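Local atomic coordinates of secreted protein ESXB (Bacillus anthracis, PDB entry 4J10), a protein that forms a dimer of helical hairpins and is probably exported by an ESX-type (type VII) secretion system, its exact function not being established. Residues 11-14 with 15-18; 27-30 with 31-35; 56-59 with 60-63. One frame throughout, in Å; residues are numbered along the deposited sequence. Where two conformers were deposited one is given.

Contact 1. Residues 11-14 with 15-18; sequences PEEL and ERIA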
loop_
_atom_site.group_PDB
_atom_site.type_symbol
_atom_site.label_atom_id
_atom_site.label_comp_id
_atom_site.label_asym_id
_atom_site.label_seq_id
_atom_site.Cartn_x
_atom_site.Cartn_y
_atom_site.Cartn_z
ATOM N N PRO A 11 24.415 -1.563 -10.715
ATOM C CA PRO A 11 23.173 -1.961 -11.387
ATOM C C PRO A 11 22.407 -3.027 -10.606
ATOM O O PRO A 11 21.182 -3.000 -10.557
ATOM C CB PRO A 11 23.670 -2.532 -12.723
ATOM C CG PRO A 11 24.971 -1.856 -12.952
ATOM C CD PRO A 11 25.580 -1.693 -11.598
ATOM N N GLU A 12 23.129 -3.953 -9.992
ATOM C CA GLU A 12 22.501 -4.998 -9.192
ATOM C C GLU A 12 21.746 -4.413 -8.003
ATOM O O GLU A 12 20.653 -4.878 -7.661
ATOM C CB GLU A 12 23.548 -6.017 -8.734
ATOM C CG GLU A 12 24.182 -6.809 -9.877
ATOM C CD GLU A 12 25.399 -6.126 -10.502
ATOM O OE1 GLU A 12 25.687 -4.958 -10.173
ATOM O OE2 GLU A 12 26.085 -6.771 -11.323
ATOM N N GLU A 13 22.316 -3.394 -7.359
ATOM C CA GLU A 13 21.628 -2.777 -6.223
ATOM C C GLU A 13 20.356 -2.066 -6.692
ATOM O O GLU A 13 19.304 -2.142 -6.049
ATOM C CB GLU A 13 22.527 -1.784 -5.484
ATOM C CG GLU A 13 23.608 -2.406 -4.631
ATOM C CD GLU A 13 23.065 -3.215 -3.484
ATOM O OE1 GLU A 13 21.848 -3.131 -3.191
ATOM O OE2 GLU A 13 23.862 -3.952 -2.864
ATOM N N LEU A 14 20.454 -1.360 -7.811
ATOM C CA LEU A 14 19.292 -0.668 -8.339
ATOM C C LEU A 14 18.203 -1.655 -8.746
ATOM O O LEU A 14 17.017 -1.404 -8.531
ATOM C CB LEU A 14 19.687 0.214 -9.518
ATOM C CG LEU A 14 20.597 1.378 -9.125
ATOM C CD1 LEU A 14 21.118 2.104 -10.344
ATOM C CD2 LEU A 14 19.814 2.342 -8.246
ATOM N N GLU A 15 18.613 -2.783 -9.317
ATOM C CA GLU A 15 17.643 -3.808 -9.704
ATOM C C GLU A 15 17.001 -4.479 -8.490
ATOM O O GLU A 15 15.813 -4.806 -8.529
ATOM C CB GLU A 15 18.289 -4.831 -10.647
ATOM C CG GLU A 15 18.563 -4.234 -12.023
ATOM C CD GLU A 15 19.447 -5.096 -12.892
ATOM O OE1 GLU A 15 20.297 -5.830 -12.342
ATOM O OE2 GLU A 15 19.305 -5.013 -14.139
ATOM N N ARG A 16 17.760 -4.668 -7.414
ATOM C CA ARG A 16 17.212 -5.231 -6.181
ATOM C C ARG A 16 16.111 -4.332 -5.639
ATOM O O ARG A 16 15.003 -4.783 -5.306
ATOM C CB ARG A 16 18.316 -5.401 -5.123
ATOM C CG ARG A 16 17.784 -5.844 -3.751
ATOM C CD ARG A 16 18.887 -5.912 -2.704
ATOM N NE ARG A 16 19.480 -4.608 -2.408
ATOM C CZ ARG A 16 18.951 -3.699 -1.593
ATOM N NH1 ARG A 16 17.788 -3.927 -0.990
ATOM N NH2 ARG A 16 19.577 -2.544 -1.403
ATOM N N ILE A 17 16.414 -3.040 -5.552
ATOM C CA ILE A 17 15.447 -2.074 -5.042
ATOM C C ILE A 17 14.252 -1.947 -5.989
ATOM O O ILE A 17 13.097 -1.910 -5.541
ATOM C CB ILE A 17 16.108 -0.711 -4.742
ATOM C CG1 ILE A 17 17.175 -0.880 -3.658
ATOM C CG2 ILE A 17 15.061 0.295 -4.292
ATOM C CD1 ILE A 17 18.031 0.354 -3.446
ATOM N N ALA A 18 14.502 -1.906 -7.298
ATOM C CA ALA A 18 13.411 -1.908 -8.280
ATOM C C ALA A 18 12.486 -3.101 -8.035
ATOM O O ALA A 18 11.262 -2.969 -8.087
ATOM C CB ALA A 18 13.962 -1.926 -9.712
#

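Contact 2. Residues 27-30 with 31-35; sequences EAQS and QINRL. With FMT (formic acid), chain C.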
loop_
_atom_site.group_PDB
_atom_site.type_symbol
_atom_site.label_atom_id
_atom_site.label_comp_id
_atom_site.label_asym_id
_atom_site.label_seq_id
_atom_site.Cartn_x
_atom_site.Cartn_y
_atom_site.Cartn_z
ATOM N N GLU A 27 1.898 -6.924 -3.909
ATOM C CA GLU A 27 1.320 -7.192 -2.585
ATOM C C GLU A 27 0.156 -6.241 -2.310
ATOM O O GLU A 27 -0.872 -6.622 -1.721
ATOM C CB GLU A 27 2.397 -7.078 -1.497
ATOM C CG GLU A 27 3.415 -8.196 -1.529
ATOM C CD GLU A 27 4.428 -8.081 -0.410
ATOM O OE1 GLU A 27 4.524 -6.996 0.200
ATOM O OE2 GLU A 27 5.130 -9.076 -0.146
ATOM N N ALA A 28 0.291 -5.001 -2.763
ATOM C CA ALA A 28 -0.768 -4.014 -2.581
ATOM C C ALA A 28 -2.004 -4.415 -3.380
ATOM O O ALA A 28 -3.135 -4.292 -2.904
ATOM C CB ALA A 28 -0.280 -2.635 -3.016
ATOM N N GLN A 29 -1.793 -4.866 -4.614
ATOM C CA GLN A 29 -2.898 -5.367 -5.433
ATOM C C GLN A 29 -3.606 -6.538 -4.760
ATOM O O GLN A 29 -4.842 -6.599 -4.734
ATOM C CB GLN A 29 -2.402 -5.769 -6.825
ATOM C CG GLN A 29 -3.515 -6.294 -7.717
ATOM C CD GLN A 29 -4.487 -5.204 -8.142
ATOM O OE1 GLN A 29 -5.636 -5.132 -7.654
ATOM N NE2 GLN A 29 -4.046 -4.356 -9.047
ATOM N N SER A 30 -2.827 -7.468 -4.216
ATOM C CA SER A 30 -3.396 -8.619 -3.520
ATOM C C SER A 30 -4.225 -8.176 -2.325
ATOM O O SER A 30 -5.304 -8.723 -2.057
ATOM C CB SER A 30 -2.280 -9.560 -3.062
ATOM O OG SER A 30 -2.798 -10.587 -2.231
ATOM N N GLN A 31 -3.715 -7.228 -1.561
ATOM C CA GLN A 31 -4.425 -6.694 -0.414
ATOM C C GLN A 31 -5.779 -6.061 -0.783
ATOM O O GLN A 31 -6.761 -6.341 -0.166
ATOM C CB GLN A 31 -3.556 -5.698 0.344
ATOM C CG GLN A 31 -4.221 -5.137 1.601
ATOM C CD GLN A 31 -3.337 -4.176 2.367
ATOM O OE1 GLN A 31 -2.486 -4.582 3.124
ATOM N NE2 GLN A 31 -3.544 -2.952 2.172
ATOM N N ILE A 32 -5.798 -5.192 -1.772
ATOM C CA ILE A 32 -7.043 -4.541 -2.145
ATOM C C ILE A 32 -8.030 -5.577 -2.686
ATOM O O ILE A 32 -9.233 -5.473 -2.438
ATOM C CB ILE A 32 -6.795 -3.332 -3.091
ATOM C CG1 ILE A 32 -7.980 -2.360 -3.050
ATOM C CG2 ILE A 32 -6.453 -3.792 -4.487
ATOM C CD1 ILE A 32 -8.149 -1.714 -1.689
ATOM N N ASN A 33 -7.542 -6.612 -3.363
ATOM C CA ASN A 33 -8.390 -7.697 -3.887
ATOM C C ASN A 33 -9.024 -8.463 -2.709
ATOM O O ASN A 33 -10.169 -8.784 -2.784
ATOM C CB ASN A 33 -7.648 -8.739 -4.772
ATOM C CG ASN A 33 -7.183 -8.226 -6.140
ATOM O OD1 ASN A 33 -6.390 -8.865 -6.769
ATOM N ND2 ASN A 33 -7.623 -7.116 -6.532
ATOM N N ARG A 34 -8.253 -8.763 -1.666
ATOM C CA ARG A 34 -8.750 -9.496 -0.493
ATOM C C ARG A 34 -9.795 -8.683 0.248
ATOM O O ARG A 34 -10.849 -9.202 0.630
ATOM C CB ARG A 34 -7.607 -9.830 0.470
ATOM C CG ARG A 34 -6.633 -10.888 -0.012
ATOM C CD ARG A 34 -5.760 -11.386 1.150
ATOM N NE ARG A 34 -5.024 -10.318 1.828
ATOM C CZ ARG A 34 -3.825 -9.873 1.450
ATOM N NH1 ARG A 34 -3.222 -10.392 0.387
ATOM N NH2 ARG A 34 -3.233 -8.901 2.129
ATOM N N LEU A 35 -9.507 -7.404 0.460
ATOM C CA LEU A 35 -10.437 -6.534 1.169
ATOM C C LEU A 35 -11.732 -6.338 0.396
ATOM O O LEU A 35 -12.807 -6.288 0.987
ATOM C CB LEU A 35 -9.788 -5.189 1.494
ATOM C CG LEU A 35 -8.604 -5.239 2.452
ATOM C CD1 LEU A 35 -8.005 -3.834 2.527
ATOM C CD2 LEU A 35 -8.987 -5.770 3.830
HETATM C C FMT C . -5.314 -12.034 -4.256
HETATM O O1 FMT C . -5.516 -11.624 -5.401
HETATM O O2 FMT C . -5.871 -11.588 -3.250
HETATM O O HOH W 1 -0.633 -8.665 0.238
#

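Contact 3. Residues 56-59 with 60-63; sequences GEFI and QSKQ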
loop_
_atom_site.group_PDB
_atom_site.type_symbol
_atom_site.label_atom_id
_atom_site.label_comp_id
_atom_site.label_asym_id
_atom_site.label_seq_id
_atom_site.Cartn_x
_atom_site.Cartn_y
_atom_site.Cartn_z
ATOM N N GLY A 56 -19.076 2.477 -0.390
ATOM C CA GLY A 56 -18.619 3.812 -0.744
ATOM C C GLY A 56 -17.253 4.102 -0.145
ATOM O O GLY A 56 -16.341 4.572 -0.835
ATOM N N GLU A 57 -17.109 3.805 1.143
ATOM C CA GLU A 57 -15.841 4.000 1.834
ATOM C C GLU A 57 -14.760 3.114 1.245
ATOM O O GLU A 57 -13.628 3.564 1.008
ATOM C CB GLU A 57 -16.008 3.747 3.330
ATOM C CG GLU A 57 -16.766 4.861 4.029
ATOM C CD GLU A 57 -17.291 4.447 5.385
ATOM O OE1 GLU A 57 -17.913 5.292 6.063
ATOM O OE2 GLU A 57 -17.084 3.278 5.771
ATOM N N PHE A 58 -15.093 1.853 0.996
ATOM C CA PHE A 58 -14.119 0.975 0.376
ATOM C C PHE A 58 -13.636 1.492 -0.983
ATOM O O PHE A 58 -12.444 1.415 -1.281
ATOM C CB PHE A 58 -14.606 -0.468 0.238
ATOM C CG PHE A 58 -13.594 -1.343 -0.429
ATOM C CD1 PHE A 58 -12.452 -1.735 0.262
ATOM C CD2 PHE A 58 -13.735 -1.721 -1.758
ATOM C CE1 PHE A 58 -11.477 -2.504 -0.351
ATOM C CE2 PHE A 58 -12.748 -2.498 -2.379
ATOM C CZ PHE A 58 -11.622 -2.885 -1.664
ATOM N N ILE A 59 -14.553 2.007 -1.799
ATOM C CA ILE A 59 -14.189 2.582 -3.090
ATOM C C ILE A 59 -13.193 3.728 -2.929
ATOM O O ILE A 59 -12.274 3.875 -3.735
ATOM C CB ILE A 59 -15.423 3.045 -3.884
ATOM C CG1 ILE A 59 -16.231 1.833 -4.344
ATOM C CG2 ILE A 59 -15.004 3.897 -5.086
ATOM C CD1 ILE A 59 -15.455 0.874 -5.209
ATOM N N GLN A 60 -13.354 4.524 -1.876
ATOM C CA GLN A 60 -12.367 5.558 -1.576
ATOM C C GLN A 60 -10.977 4.963 -1.373
ATOM O O GLN A 60 -9.993 5.493 -1.889
ATOM C CB GLN A 60 -12.755 6.350 -0.332
ATOM C CG GLN A 60 -13.831 7.379 -0.551
ATOM C CD GLN A 60 -13.884 8.377 0.581
ATOM O OE1 GLN A 60 -13.413 9.506 0.448
ATOM N NE2 GLN A 60 -14.446 7.963 1.708
ATOM N N SER A 61 -10.891 3.871 -0.620
ATOM C CA SER A 61 -9.596 3.251 -0.352
ATOM C C SER A 61 -9.010 2.671 -1.641
ATOM O O SER A 61 -7.808 2.758 -1.883
ATOM C CB SER A 61 -9.707 2.191 0.756
ATOM O OG SER A 61 -10.151 0.931 0.271
ATOM N N LYS A 62 -9.872 2.115 -2.483
ATOM C CA LYS A 62 -9.440 1.511 -3.738
ATOM C C LYS A 62 -8.891 2.585 -4.671
ATOM O O LYS A 62 -7.897 2.365 -5.367
ATOM C CB LYS A 62 -10.601 0.734 -4.381
ATOM C CG LYS A 62 -10.221 -0.076 -5.624
ATOM C CD LYS A 62 -11.406 -0.897 -6.101
ATOM C CE LYS A 62 -11.057 -1.765 -7.290
ATOM N NZ LYS A 62 -12.260 -2.522 -7.753
ATOM N N GLN A 63 -9.520 3.756 -4.679
ATOM C CA GLN A 63 -9.028 4.864 -5.486
ATOM C C GLN A 63 -7.641 5.339 -5.025
ATOM O O GLN A 63 -6.793 5.647 -5.857
ATOM C CB GLN A 63 -10.058 5.997 -5.527
ATOM C CG GLN A 63 -11.256 5.660 -6.406
ATOM C CD GLN A 63 -12.449 6.557 -6.147
ATOM O OE1 GLN A 63 -12.557 7.171 -5.086
ATOM N NE2 GLN A 63 -13.357 6.628 -7.114
#

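Contact 1. Residues 11-14 with 15-18
The guanidinium of Arg-16 meets the carboxylate of Glu-13 at its edge, while Ile-17 CG1 lies 3.6 Å above one face of the guanidinium plane, near the border of the group. This is an i to i+3 salt bridge on the first turns of helix 11-41, one arm of the helical hairpin of WXG100 proteins. The two side chains lie alongside each other and head in one direction. Their flat groups are turned 73° apart. Both NE and NH2 of Arg-16 converge on one oxygen, Glu-13 OE1, so this is not the two-oxygen fork. That oxygen lies in the guanidinium plane, and the two nitrogens reach it from opposite faces of the carboxylate plane. The Glu-13 chain bends at chi2 (-64°), which turns its carboxylate along the helix toward Arg-16. NH1 of Arg-16 has a long, weak ion pair with Asp-38 of the second subunit.

On another side of the helix, Glu-15 lays CG 3.2 Å from Pro-11 O. Its carboxylate turns to helix 48-90, where OE2 forms salt bridges with Arg-87 and Lys-80. Leu-14 and Ile-17 are buried. Leu-14 packs on Ile-82 of that helix and Ile-17 on Leu-79, and Leu-14 also meets Trp-46 of the second subunit. Backbone i to i+4 bonds join the two segments, among them Ala-18 N to Leu-14 O at 2.8 Å. At the salt bridge, Arg-16 NE and NH2 each stand 2.9 Å from Glu-13 OE1, with NE on its syn side, 22° out of the carboxylate plane.

Contact 2. Residues 27-30 with 31-35
Gln-29 starts with CG anti to the backbone N and then bends at chi2 (70°), which carries its amide forward along the helix to Asn-33. Asn-33 has CG beside its own backbone N and comes back to meet it. The two amides lie with their planes 30° apart. Asn-33 ND2 gives Gln-29 OE1 a weak hydrogen bond of 3.0 Å, bent to 125° at the hydrogen. Ile-32 CG2 sits 3.5 Å from the same OE1 and 3.2 Å from Gln-29 O, a methyl beside two oxygens.

One residue further on, Arg-34 folds back over Ser-30, a turn before it. Its chain bends at chi3. Ser-30 O and Gln-31 CA lie over the same face of the guanidinium, Gln-31 CA 3.5 Å above its plane. A water lies at the edge, in plane. It accepts from Arg-34 NH1 at 3.1 Å and donates to Glu-27 O at 2.8 Å, so it ties the arginine to a carbonyl two turns back. Formic acid, probably from the crystallisation liquor, sits near Ser-30, Asn-33 and Arg-34.

The backbone is regular helix, with Arg-34 N bonded to Ser-30 O. Toward helix 48-90, Ala-28 touches Ile-69 and Ile-32 touches Phe-58. Ile-32 and Leu-35 also pack on Tyr-68 of the second subunit. The exposed side has a weak, bent amide-to-amide hydrogen bond and a water bridge, so the order of the segment probably comes mainly from the backbone bonds and the apolar side.

Contact 3. Residues 56-59 with 60-63
Residues 56-63 form regular alpha helix, with four successive i to i+4 bonds running from Gln-60 N to Gly-56 O through to Gln-63 N to Ile-59 O. Phe-58 O takes two donors. Lys-62 N reaches it at 2.9 Å, and the hydroxyl of Ser-61 adds a bond from OG at 2.8 Å. Both lie in the carbonyl plane, and the hydroxyl sits on a lone pair, with a C=O...OG angle of 132°. Ser-61 chi1 of 83° places OG between its backbone N and carbonyl carbon, where it can turn back to the preceding turn. The same OG lies 3.5 Å from Phe-58 CD1, oblique to the ring. A buried hydroxyl is thereby satisfied within its own helix.

Gln-63 crosses Ile-59 on another side. Its NE2 is 3.8 Å from Ile-59 CG2, and its CG is 3.4 Å from Ile-59 O. Lys-62 runs out fully extended, and its NZ makes a salt bridge with Glu-36 of helix 11-41.

The Phe-58 ring packs on Leu-35, Glu-36 and Ile-39 of that helix and on Phe-21 of the second subunit. Ser-61 and Gln-60 meet Ile-71 of that subunit. The motif is a serine hydroxyl bonded to the carbonyl three residues back (i to i-3), on the buried side of a helix, in the helical hairpin of a WXG100 protein that pairs with a second copy.

Contacts 1 and 2 lie on helix 11-41, with centres about 25 Å apart. Contact 3 lies on the partner helix 48-90, on the other side of the chain's centre from contact 1. Contact 2 is nearest that centre, about 9 Å from it centre to centre, against 17 and 16 Å for contacts 1 and 3. Each has a buried apolar side and an exposed polar side, and each touches the second subunit. Contacts 2 and 3 meet directly: Ile-32 O is 3.6 Å from Phe-58 CZ. Charge pairing marks contact 1, near the start of the helix. Amides and water serve the exposed side of contact 2. A buried hydroxyl and an aromatic ring characterise contact 3.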